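Local coordinates for protein glutamine cyclotransferase (Zymomonas mobilis, PDB 3NOL) that catalyses the cyclisation of N-terminal glutamine to pyroglutamate with release of ammonia, as a bacterial glutaminyl cyclase with a beta-propeller fold, at residues A[46-51]-A[240-245]; A[85-90]-A[104-109]; A[98-103]-A[121-126]; A[176-181]-A[228-233]. All coordinates share one frame; numbering follows the deposited sequence.

Contact 1: A[46-51]-A[240-245]; sequences EGFFYR and FVTGKL. With CA (calcium ion), chain B; GOL (glycerol), chain C.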
# COMPACT_ATOMS: atom_id res chain seq x y z
N GLU A 46 0.62 -3.91 -5.98
CA GLU A 46 -0.78 -3.59 -5.61
C GLU A 46 -1.05 -3.55 -4.08
O GLU A 46 -2.14 -3.16 -3.62
CB GLU A 46 -1.76 -4.57 -6.25
CG GLU A 46 -1.69 -4.69 -7.78
CD GLU A 46 -2.12 -3.41 -8.50
OE1 GLU A 46 -2.50 -2.42 -7.84
OE2 GLU A 46 -2.11 -3.40 -9.76
N GLY A 47 -0.06 -3.99 -3.31
CA GLY A 47 -0.14 -4.05 -1.85
C GLY A 47 1.28 -4.19 -1.35
O GLY A 47 2.11 -4.85 -1.99
N PHE A 48 1.59 -3.52 -0.25
CA PHE A 48 2.98 -3.43 0.19
C PHE A 48 3.03 -3.03 1.64
O PHE A 48 2.47 -2.03 2.04
CB PHE A 48 3.71 -2.37 -0.69
CG PHE A 48 5.17 -2.21 -0.43
CD1 PHE A 48 6.04 -3.31 -0.57
CD2 PHE A 48 5.71 -0.95 -0.18
CE1 PHE A 48 7.44 -3.15 -0.37
CE2 PHE A 48 7.11 -0.79 0.01
CZ PHE A 48 7.96 -1.89 -0.08
N PHE A 49 3.68 -3.85 2.46
CA PHE A 49 3.88 -3.46 3.86
C PHE A 49 5.18 -4.06 4.39
O PHE A 49 5.76 -4.95 3.76
CB PHE A 49 2.65 -3.80 4.73
CG PHE A 49 2.38 -5.27 4.89
CD1 PHE A 49 1.42 -5.91 4.11
CD2 PHE A 49 3.08 -6.03 5.83
CE1 PHE A 49 1.15 -7.25 4.26
CE2 PHE A 49 2.81 -7.40 5.99
CZ PHE A 49 1.85 -8.02 5.19
N TYR A 50 5.61 -3.54 5.54
CA TYR A 50 6.79 -4.04 6.21
C TYR A 50 6.34 -4.78 7.46
O TYR A 50 5.47 -4.33 8.21
CB TYR A 50 7.65 -2.84 6.60
CG TYR A 50 8.80 -3.19 7.54
CD1 TYR A 50 8.60 -3.31 8.92
CD2 TYR A 50 10.08 -3.35 7.03
CE1 TYR A 50 9.69 -3.60 9.78
CE2 TYR A 50 11.16 -3.62 7.85
CZ TYR A 50 10.96 -3.74 9.22
OH TYR A 50 12.04 -4.02 10.01
N ARG A 51 6.92 -5.95 7.69
CA ARG A 51 6.63 -6.69 8.92
C ARG A 51 7.79 -7.60 9.22
O ARG A 51 8.36 -8.22 8.30
CB ARG A 51 5.33 -7.50 8.80
CG ARG A 51 4.92 -8.18 10.13
CD ARG A 51 3.52 -8.69 10.13
NE ARG A 51 3.07 -9.34 11.38
CZ ARG A 51 3.46 -10.55 11.81
NH1 ARG A 51 2.95 -11.06 12.92
NH2 ARG A 51 4.37 -11.24 11.14
N PHE A 240 9.13 3.59 3.41
CA PHE A 240 9.53 3.01 2.13
C PHE A 240 8.45 3.29 1.10
O PHE A 240 7.25 3.06 1.38
CB PHE A 240 9.69 1.49 2.24
CG PHE A 240 10.72 1.03 3.23
CD1 PHE A 240 12.08 1.04 2.88
CD2 PHE A 240 10.34 0.60 4.51
CE1 PHE A 240 13.04 0.60 3.79
CE2 PHE A 240 11.30 0.15 5.42
CZ PHE A 240 12.64 0.15 5.07
N VAL A 241 8.86 3.71 -0.09
CA VAL A 241 7.90 3.93 -1.18
C VAL A 241 8.40 3.25 -2.46
O VAL A 241 9.62 3.19 -2.71
CB VAL A 241 7.64 5.43 -1.44
CG1 VAL A 241 6.94 6.08 -0.22
CG2 VAL A 241 8.95 6.17 -1.78
N THR A 242 7.47 2.73 -3.25
CA THR A 242 7.81 2.17 -4.55
C THR A 242 6.68 2.40 -5.57
O THR A 242 5.77 3.23 -5.35
CB THR A 242 8.25 0.65 -4.42
OG1 THR A 242 8.88 0.19 -5.65
CG2 THR A 242 7.06 -0.24 -4.07
N GLY A 243 6.76 1.71 -6.70
CA GLY A 243 5.73 1.82 -7.72
C GLY A 243 5.72 0.61 -8.64
O GLY A 243 6.63 -0.29 -8.59
N LYS A 244 4.69 0.57 -9.48
CA LYS A 244 4.51 -0.59 -10.36
C LYS A 244 5.61 -0.61 -11.42
O LYS A 244 5.74 0.36 -12.18
CB LYS A 244 3.13 -0.56 -11.00
CG LYS A 244 1.98 -0.48 -9.96
CD LYS A 244 0.64 -0.81 -10.64
CE LYS A 244 -0.61 -0.43 -9.81
NZ LYS A 244 -1.91 -0.71 -10.53
N LEU A 245 6.36 -1.71 -11.44
CA LEU A 245 7.52 -1.94 -12.35
C LEU A 245 8.74 -1.08 -11.99
O LEU A 245 9.74 -1.07 -12.72
CB LEU A 245 7.14 -1.75 -13.82
CG LEU A 245 5.84 -2.41 -14.32
CD1 LEU A 245 5.60 -2.08 -15.81
CD2 LEU A 245 5.87 -3.91 -14.09
CA CA B . 1.04 -0.30 2.58
C1 GOL C . -5.34 0.18 -9.06
O1 GOL C . -4.00 -0.19 -8.76
C2 GOL C . -5.90 -0.59 -10.26
O2 GOL C . -6.12 -1.94 -9.88
C3 GOL C . -7.30 -0.08 -10.63
O3 GOL C . -7.77 -0.84 -11.73
O HOH W 1 -0.30 -1.97 3.66
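The Phe48 ring takes the methyl of Thr242 over one face, CG2 lying 4.2 Å from the ring centroid in a CH-pi contact 15° off the ring normal and shifted toward the rim. At its edge, near the plane, comes the Phe240 carbonyl oxygen, 4.1 Å from Phe48 CE2. Phe48 CG stands anti to the backbone N (chi1 -176°), which sends the ring across to strand 238-243 while the Phe48 carbonyl O binds calcium at 2.3 Å. Farther along, Tyr50 CD2 meets Phe240 CE2 obliquely at 4.0 Å. The two strands run nearly antiparallel, their axes 8.8 Å apart, so side chains fill the gap; Phe55 adds to the aromatic cluster.

At the other end Glu46, which with Gly47 faces Ser58 in a classic beta bulge, bends its chain back to meet the extended Lys244. Lys244 NZ reaches Glu46 OE2 at 2.8 Å on the syn side, in a salt bridge, with a weak second bond to OE1. Glycerol O1 joins both, donating to OE1 and accepting from NZ. A glutamine in place of Glu46 would probably leave the Lys244 ammonium without its charged mate. Lys244 and the glycerol hydroxyl thus fix the Glu46 carboxylate in place, with Glu90 OE1 close by, in the polar pocket that holds the glycerol.

Contact 2: A[85-90]-A[104-109]; sequences KRYFGE and WKNGLG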
# COMPACT_ATOMS: atom_id res chain seq x y z
N LYS A 85 -6.16 -18.56 -10.93
CA LYS A 85 -6.37 -17.75 -12.12
C LYS A 85 -7.68 -16.93 -12.10
O LYS A 85 -7.79 -15.92 -12.78
CB LYS A 85 -6.31 -18.64 -13.37
CG LYS A 85 -7.15 -19.89 -13.24
CD LYS A 85 -7.06 -20.76 -14.50
CE LYS A 85 -8.23 -21.74 -14.50
NZ LYS A 85 -8.16 -22.68 -15.65
N ARG A 86 -8.65 -17.35 -11.28
CA ARG A 86 -9.95 -16.63 -11.13
C ARG A 86 -9.84 -15.32 -10.35
O ARG A 86 -10.71 -14.46 -10.46
CB ARG A 86 -10.99 -17.53 -10.45
CG ARG A 86 -11.58 -18.60 -11.35
CD ARG A 86 -13.02 -18.88 -10.99
NE ARG A 86 -13.14 -19.56 -9.70
CZ ARG A 86 -14.21 -19.50 -8.90
NH1 ARG A 86 -14.20 -20.16 -7.75
NH2 ARG A 86 -15.27 -18.77 -9.24
N TYR A 87 -8.76 -15.19 -9.57
CA TYR A 87 -8.59 -14.07 -8.64
C TYR A 87 -7.42 -13.20 -9.05
O TYR A 87 -6.44 -13.68 -9.61
CB TYR A 87 -8.37 -14.61 -7.23
CG TYR A 87 -9.43 -15.61 -6.86
CD1 TYR A 87 -9.14 -16.97 -6.81
CD2 TYR A 87 -10.75 -15.19 -6.64
CE1 TYR A 87 -10.14 -17.91 -6.51
CE2 TYR A 87 -11.74 -16.11 -6.34
CZ TYR A 87 -11.44 -17.45 -6.28
OH TYR A 87 -12.44 -18.35 -5.99
N PHE A 88 -7.55 -11.91 -8.78
CA PHE A 88 -6.41 -11.03 -8.95
C PHE A 88 -6.25 -10.19 -7.70
O PHE A 88 -7.15 -9.42 -7.36
CB PHE A 88 -6.58 -10.15 -10.18
CG PHE A 88 -5.28 -9.52 -10.62
CD1 PHE A 88 -4.83 -8.35 -10.01
CD2 PHE A 88 -4.50 -10.13 -11.59
CE1 PHE A 88 -3.62 -7.79 -10.37
CE2 PHE A 88 -3.26 -9.56 -11.96
CZ PHE A 88 -2.83 -8.40 -11.35
N GLY A 89 -5.12 -10.32 -7.03
CA GLY A 89 -4.92 -9.70 -5.73
C GLY A 89 -4.68 -8.20 -5.81
O GLY A 89 -4.08 -7.70 -6.78
N GLU A 90 -5.15 -7.48 -4.79
CA GLU A 90 -4.85 -6.06 -4.62
C GLU A 90 -4.19 -5.82 -3.26
O GLU A 90 -3.21 -6.50 -2.95
CB GLU A 90 -6.08 -5.19 -4.86
CG GLU A 90 -6.66 -5.37 -6.27
CD GLU A 90 -5.73 -4.84 -7.36
OE1 GLU A 90 -4.88 -3.98 -7.06
OE2 GLU A 90 -5.88 -5.29 -8.53
N TRP A 104 -9.17 -7.63 -7.18
CA TRP A 104 -9.39 -6.60 -8.19
C TRP A 104 -10.89 -6.43 -8.50
O TRP A 104 -11.45 -5.35 -8.30
CB TRP A 104 -8.61 -6.95 -9.46
CG TRP A 104 -8.54 -5.84 -10.49
CD1 TRP A 104 -8.39 -4.51 -10.25
CD2 TRP A 104 -8.58 -6.00 -11.91
NE1 TRP A 104 -8.34 -3.82 -11.45
CE2 TRP A 104 -8.46 -4.72 -12.48
CE3 TRP A 104 -8.71 -7.11 -12.76
CZ2 TRP A 104 -8.46 -4.50 -13.86
CZ3 TRP A 104 -8.71 -6.90 -14.14
CH2 TRP A 104 -8.59 -5.60 -14.67
N LYS A 105 -11.52 -7.51 -8.94
CA LYS A 105 -12.91 -7.48 -9.39
C LYS A 105 -13.81 -8.56 -8.76
O LYS A 105 -14.98 -8.69 -9.14
CB LYS A 105 -12.94 -7.62 -10.91
CG LYS A 105 -12.27 -6.48 -11.67
CD LYS A 105 -12.71 -5.11 -11.17
CE LYS A 105 -13.09 -4.21 -12.33
NZ LYS A 105 -12.15 -4.34 -13.46
N ASN A 106 -13.27 -9.31 -7.81
CA ASN A 106 -13.96 -10.47 -7.24
C ASN A 106 -14.97 -10.12 -6.13
O ASN A 106 -15.83 -10.94 -5.79
CB ASN A 106 -12.94 -11.50 -6.71
CG ASN A 106 -12.01 -12.01 -7.80
OD1 ASN A 106 -10.87 -11.53 -7.95
ND2 ASN A 106 -12.47 -13.01 -8.57
N GLY A 107 -14.85 -8.91 -5.56
CA GLY A 107 -15.69 -8.51 -4.42
C GLY A 107 -15.45 -9.41 -3.21
O GLY A 107 -16.32 -9.59 -2.35
N LEU A 108 -14.26 -9.99 -3.15
CA LEU A 108 -13.92 -10.80 -2.01
C LEU A 108 -12.46 -10.66 -1.65
O LEU A 108 -11.64 -10.13 -2.42
CB LEU A 108 -14.34 -12.24 -2.19
CG LEU A 108 -13.72 -13.03 -3.35
CD1 LEU A 108 -12.37 -13.56 -2.97
CD2 LEU A 108 -14.67 -14.18 -3.65
N GLY A 109 -12.17 -11.06 -0.42
CA GLY A 109 -10.83 -11.03 0.09
C GLY A 109 -10.49 -12.36 0.72
O GLY A 109 -11.33 -13.27 0.81
O HOH W 2 -10.05 -9.89 -9.80
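Phe88 and Trp104 are joined through their backbones: Trp104 N donates to Phe88 O at 2.7 Å. Residues 85-88 form a loop that leads into strand 89-95. The turn at 104-107 connects strand 98-103 to strand 108-113, so the contact joins a loop and a turn at one end of a four-stranded propeller blade.

Asn106 carries the polar side of the join. Its ND2 donates to Arg86 O at 3.0 Å in a nearly straight bond, with the oxygen in the amide plane but the nitrogen above the carbonyl plane. OD1 accepts a weak bond from Phe88 N and a water proton at 2.6 Å; the same water accepts from Lys105 N. The Tyr87 and Asn106 side chains cross at about a right angle, ring and amide planes 50° apart, with Tyr87 CD2 3.4 Å from Asn106 ND2, and Tyr87 CE2 touches Leu108 CD1. Phe88 CB packs on Trp104 CB at 3.9 Å, while the two rings meet obliquely. Glu90 lies alongside Trp104, its OE2 3.1 Å from the indole CD1, and Trp104 NE1 is hydrogen-bonded to a glycerol.

An alanine at Asn106 is likely to leave Arg86 O without this donor and the water without one of its partners, freeing the turn to shift. One side-chain amide thus ties the 104-107 turn to the backbone at Arg86 and, weakly, Phe88, with a water completing the network, and the neighbouring Trp104 presents its indole N-H to the pocket that the glycerol occupies.

Contact 3: A[98-103]-A[121-126]; sequences KIVGLT and RSFNYD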
# COMPACT_ATOMS: atom_id res chain seq x y z
N LYS A 98 -1.75 -12.98 10.90
CA LYS A 98 -2.39 -13.22 9.61
C LYS A 98 -1.99 -12.16 8.58
O LYS A 98 -1.51 -11.08 8.94
CB LYS A 98 -3.92 -13.20 9.76
CG LYS A 98 -4.45 -14.05 10.90
CD LYS A 98 -4.42 -15.51 10.53
CE LYS A 98 -5.21 -16.37 11.52
NZ LYS A 98 -4.32 -17.16 12.40
N ILE A 99 -2.22 -12.48 7.31
CA ILE A 99 -2.22 -11.46 6.26
C ILE A 99 -3.62 -11.49 5.66
O ILE A 99 -4.21 -12.58 5.47
CB ILE A 99 -1.15 -11.73 5.18
CG1 ILE A 99 0.25 -11.67 5.83
CG2 ILE A 99 -1.30 -10.73 3.98
CD1 ILE A 99 1.38 -11.94 4.86
N VAL A 100 -4.17 -10.30 5.42
CA VAL A 100 -5.48 -10.14 4.81
C VAL A 100 -5.27 -9.47 3.45
O VAL A 100 -4.42 -8.57 3.31
CB VAL A 100 -6.41 -9.27 5.69
CG1 VAL A 100 -7.79 -9.15 5.04
CG2 VAL A 100 -6.49 -9.81 7.14
N GLY A 101 -5.99 -9.95 2.45
CA GLY A 101 -5.81 -9.48 1.07
C GLY A 101 -7.15 -9.16 0.41
O GLY A 101 -8.16 -9.84 0.66
N LEU A 102 -7.13 -8.13 -0.44
CA LEU A 102 -8.25 -7.76 -1.31
C LEU A 102 -8.07 -8.30 -2.73
O LEU A 102 -7.00 -8.82 -3.07
CB LEU A 102 -8.37 -6.23 -1.34
CG LEU A 102 -8.46 -5.56 0.05
CD1 LEU A 102 -8.53 -4.04 -0.13
CD2 LEU A 102 -9.64 -6.13 0.88
N THR A 103 -9.11 -8.18 -3.55
CA THR A 103 -9.04 -8.60 -4.96
C THR A 103 -9.50 -7.48 -5.90
O THR A 103 -10.16 -6.53 -5.45
CB THR A 103 -9.87 -9.87 -5.27
OG1 THR A 103 -11.23 -9.61 -4.94
CG2 THR A 103 -9.35 -11.11 -4.45
N ARG A 121 -9.34 -18.37 5.22
CA ARG A 121 -10.66 -17.75 5.13
C ARG A 121 -10.80 -16.98 3.83
O ARG A 121 -9.81 -16.50 3.26
CB ARG A 121 -10.86 -16.81 6.33
CG ARG A 121 -12.22 -16.16 6.47
CD ARG A 121 -12.21 -15.31 7.72
NE ARG A 121 -13.50 -14.65 7.95
CZ ARG A 121 -13.75 -13.81 8.95
NH1 ARG A 121 -12.80 -13.51 9.84
NH2 ARG A 121 -14.96 -13.27 9.08
N SER A 122 -12.04 -16.92 3.34
CA SER A 122 -12.45 -15.92 2.35
C SER A 122 -13.61 -15.12 2.92
O SER A 122 -14.43 -15.65 3.69
CB SER A 122 -12.86 -16.56 1.02
OG SER A 122 -13.04 -15.55 0.04
N PHE A 123 -13.69 -13.85 2.55
CA PHE A 123 -14.76 -13.00 3.03
C PHE A 123 -15.24 -12.09 1.91
O PHE A 123 -14.45 -11.72 1.03
CB PHE A 123 -14.31 -12.18 4.26
CG PHE A 123 -13.22 -11.16 3.97
CD1 PHE A 123 -13.55 -9.80 3.78
CD2 PHE A 123 -11.88 -11.56 3.87
CE1 PHE A 123 -12.54 -8.86 3.53
CE2 PHE A 123 -10.86 -10.62 3.63
CZ PHE A 123 -11.20 -9.27 3.45
N ASN A 124 -16.52 -11.74 1.94
CA ASN A 124 -17.07 -10.81 0.94
C ASN A 124 -17.00 -9.37 1.43
O ASN A 124 -17.02 -9.10 2.63
CB ASN A 124 -18.52 -11.17 0.56
CG ASN A 124 -18.62 -12.47 -0.21
OD1 ASN A 124 -17.65 -12.92 -0.85
ND2 ASN A 124 -19.79 -13.09 -0.14
N TYR A 125 -16.91 -8.45 0.48
CA TYR A 125 -17.06 -7.04 0.79
C TYR A 125 -17.80 -6.32 -0.34
O TYR A 125 -17.95 -6.84 -1.46
CB TYR A 125 -15.69 -6.38 1.10
CG TYR A 125 -14.64 -6.54 0.00
CD1 TYR A 125 -13.57 -7.40 0.16
CD2 TYR A 125 -14.73 -5.81 -1.20
CE1 TYR A 125 -12.61 -7.55 -0.83
CE2 TYR A 125 -13.77 -5.95 -2.21
CZ TYR A 125 -12.71 -6.82 -2.02
OH TYR A 125 -11.75 -6.98 -3.02
N ASP A 126 -18.23 -5.10 -0.03
CA ASP A 126 -18.97 -4.25 -0.93
C ASP A 126 -18.03 -3.57 -1.96
O ASP A 126 -16.92 -3.13 -1.62
CB ASP A 126 -19.72 -3.21 -0.10
CG ASP A 126 -20.68 -2.39 -0.93
OD1 ASP A 126 -21.44 -3.00 -1.72
OD2 ASP A 126 -20.69 -1.15 -0.75
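Tyr125 and Phe123 reach across a propeller blade to strand 98-103, passing the intervening strand 108-113. The hydroxyl of Tyr125 accepts a hydrogen bond from Thr103 N at 2.9 Å, a nearly straight one (165°) whose donor lies near the plane of the tyrosine ring. Beside it, Leu102 CD2 packs obliquely against Tyr125 CE1 at 3.7 Å. Phe123 presents the far end of its ring: CE2 lies 3.7 Å from Val100 CG1, the two side chains crossing at about a right angle, and CZ is 4.3 Å from Leu102 CD2. Leu102 therefore sits against both aromatic rings.

Both rings start from the same torsion, with CG set between the backbone N and the carbonyl carbon (chi1 66° in Phe123 and 56° in Tyr125), and this swings them over the middle strand. The strand axes come no closer than 9.0 Å and diverge by 43° while running the same way, as expected of next-but-one strands in an antiparallel, twisted sheet. Backbone bonds between Gly101 and Phe110 hold strand 98-103 against strand 108-113. Outside the pair, Leu132, Leu139 and Met141 of the following sheet cover Val100 and Leu102, and Met141 also touches Tyr125, so the packing continues into the interface between blades. The Thr103 hydroxyl OG1 has its own partner in Leu108 O and stands 3.3 Å from Tyr125 OH.

Contact 4: A[176-181]-A[228-233]; sequences ELEWVD and NGIAWD. With CA (calcium ion), chain B; SO4 (sulfate ion), chain D.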
# COMPACT_ATOMS: atom_id res chain seq x y z
N GLU A 176 -2.88 2.40 -2.76
CA GLU A 176 -2.13 1.75 -1.65
C GLU A 176 -2.12 2.63 -0.39
O GLU A 176 -1.98 3.86 -0.48
CB GLU A 176 -0.71 1.30 -2.07
CG GLU A 176 -0.33 -0.09 -1.62
CD GLU A 176 0.16 -0.17 -0.16
OE1 GLU A 176 0.93 0.73 0.27
OE2 GLU A 176 -0.17 -1.16 0.53
N LEU A 177 -2.31 2.00 0.77
CA LEU A 177 -2.41 2.73 2.04
C LEU A 177 -1.31 2.30 2.99
O LEU A 177 -0.81 1.17 2.89
CB LEU A 177 -3.74 2.41 2.73
CG LEU A 177 -5.05 2.72 2.00
CD1 LEU A 177 -6.23 2.43 2.94
CD2 LEU A 177 -5.01 4.19 1.56
N GLU A 178 -1.00 3.19 3.93
CA GLU A 178 -0.18 2.81 5.08
C GLU A 178 -0.50 3.67 6.30
O GLU A 178 -0.52 4.89 6.19
CB GLU A 178 1.32 2.92 4.76
CG GLU A 178 2.17 2.24 5.84
CD GLU A 178 2.03 0.72 5.83
OE1 GLU A 178 2.33 0.11 6.88
OE2 GLU A 178 1.62 0.12 4.79
N TRP A 179 -0.76 3.03 7.44
CA TRP A 179 -0.90 3.75 8.72
C TRP A 179 0.49 4.15 9.19
O TRP A 179 1.37 3.29 9.39
CB TRP A 179 -1.52 2.82 9.75
CG TRP A 179 -1.79 3.47 11.05
CD1 TRP A 179 -1.03 3.39 12.19
CD2 TRP A 179 -2.94 4.25 11.39
NE1 TRP A 179 -1.62 4.10 13.21
CE2 TRP A 179 -2.79 4.65 12.75
CE3 TRP A 179 -4.06 4.69 10.68
CZ2 TRP A 179 -3.75 5.44 13.41
CZ3 TRP A 179 -5.02 5.48 11.35
CH2 TRP A 179 -4.84 5.85 12.69
N VAL A 180 0.72 5.45 9.33
CA VAL A 180 2.03 5.96 9.72
C VAL A 180 1.86 6.95 10.88
O VAL A 180 1.36 8.07 10.69
CB VAL A 180 2.78 6.61 8.52
CG1 VAL A 180 4.17 7.15 8.92
CG2 VAL A 180 2.89 5.64 7.33
N ASP A 181 2.23 6.49 12.07
CA ASP A 181 2.21 7.32 13.28
C ASP A 181 0.91 8.14 13.44
O ASP A 181 0.94 9.35 13.63
CB ASP A 181 3.46 8.22 13.31
CG ASP A 181 4.74 7.43 13.58
OD1 ASP A 181 4.70 6.17 13.69
OD2 ASP A 181 5.80 8.08 13.67
N ASN A 228 3.09 3.64 -6.44
CA ASN A 228 2.08 2.87 -5.70
C ASN A 228 2.78 1.90 -4.77
O ASN A 228 3.53 1.03 -5.23
CB ASN A 228 1.11 2.07 -6.61
CG ASN A 228 -0.12 1.58 -5.83
OD1 ASN A 228 -0.88 2.39 -5.25
ND2 ASN A 228 -0.31 0.24 -5.78
N GLY A 229 2.54 2.08 -3.47
CA GLY A 229 3.11 1.20 -2.47
C GLY A 229 3.90 2.00 -1.47
O GLY A 229 4.88 2.69 -1.82
N ILE A 230 3.43 1.91 -0.22
CA ILE A 230 3.98 2.63 0.92
C ILE A 230 4.10 1.65 2.05
O ILE A 230 3.09 1.01 2.37
CB ILE A 230 3.02 3.71 1.42
CG1 ILE A 230 2.55 4.63 0.29
CG2 ILE A 230 3.72 4.52 2.54
CD1 ILE A 230 1.39 5.55 0.67
N ALA A 231 5.27 1.56 2.68
CA ALA A 231 5.45 0.68 3.87
C ALA A 231 6.16 1.45 4.97
O ALA A 231 6.90 2.39 4.68
CB ALA A 231 6.23 -0.56 3.52
N TRP A 232 5.95 1.02 6.21
CA TRP A 232 6.45 1.75 7.35
C TRP A 232 6.94 0.76 8.38
O TRP A 232 6.23 -0.17 8.74
CB TRP A 232 5.31 2.62 7.91
CG TRP A 232 5.59 3.32 9.21
CD1 TRP A 232 4.93 3.14 10.40
CD2 TRP A 232 6.56 4.36 9.44
NE1 TRP A 232 5.44 3.99 11.36
CE2 TRP A 232 6.44 4.75 10.81
CE3 TRP A 232 7.51 5.00 8.64
CZ2 TRP A 232 7.23 5.76 11.37
CZ3 TRP A 232 8.31 6.01 9.21
CH2 TRP A 232 8.17 6.37 10.56
N ASP A 233 8.17 0.99 8.83
CA ASP A 233 8.84 0.18 9.82
C ASP A 233 8.76 1.00 11.09
O ASP A 233 9.49 1.99 11.25
CB ASP A 233 10.29 -0.05 9.39
CG ASP A 233 11.18 -0.62 10.50
OD1 ASP A 233 12.38 -0.80 10.21
OD2 ASP A 233 10.71 -0.84 11.64
CA CA B . 1.04 -0.30 2.58
S SO4 D . 0.43 4.57 16.01
O1 SO4 D . 1.33 4.30 17.12
O2 SO4 D . 1.19 4.88 14.80
O3 SO4 D . -0.40 3.38 15.79
O4 SO4 D . -0.44 5.71 16.32
O HOH W 3 4.45 -1.38 6.91
O HOH W 1 -0.30 -1.97 3.66
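Glu176 OE1 is gripped twice: it binds the calcium at 2.5 Å and accepts a hydrogen bond from Ile230 N at 2.8 Å, the N-H arriving on the anti side and well out of the carboxylate plane. Glu176 OE2 also binds the metal, making the carboxylate bidentate. Glu178 OE2 at 2.3 Å, the carbonyl oxygens of Leu177 and Ile230, and a water add to the shell, which Phe48 O brings to seven coordinating oxygens. The Ile230 amide thus helps fix the turn of the Glu176 carboxylate, and neighbouring oxygens such as Glu178 OE2 and Ile230 O, only 3.0 Å apart, are held together by the shared cation. The other oxygen of Glu178, OE1, accepts from a second water that accepts from Trp232 N.

At one end Asn228 OD1 takes the Glu176 N-H at 3.2 Å, while its ND2 bonds to Thr45 O. At the other, Val180 CG1 sits over the centre of the six-membered ring of Trp232, 3.8 Å from its centroid, in a CH-pi contact. Trp232 CG stands anti to its N (chi1 172°), and the indole reaches Asp181, whose OD1 draws a weak bond from NE1 and pairs more firmly with Lys234. Trp179 NE1 donates a hydrogen bond to a sulfate, probably from the crystallisation liquor. Gly229 CA lies near Glu176 CG; at its backbone angles a CB would jam against Asn228 O. Two inner strands, running the same way at 24°, thus share a calcium site typical of the central channel of a beta-propeller.

Contacts 1 and 4 lie 8 Å apart between centres, near the centre of the fold, and share the calcium and one of its waters; strands 227-233 and 238-243 are neighbours in one sheet, joined by bonds such as Phe240 O to Ala231 N. Contacts 2 and 3, 9 Å apart, belong to a single four-stranded blade about 18 to 21 Å from the other two. Their segments alternate along the chain, and all three later contacts fall within the span bridged by contact 1. Phe49 packs on Ile99, linking blade to blade. The metal thus gathers the inner strands of several blades, while contacts 2 and 3 shape one blade and its end.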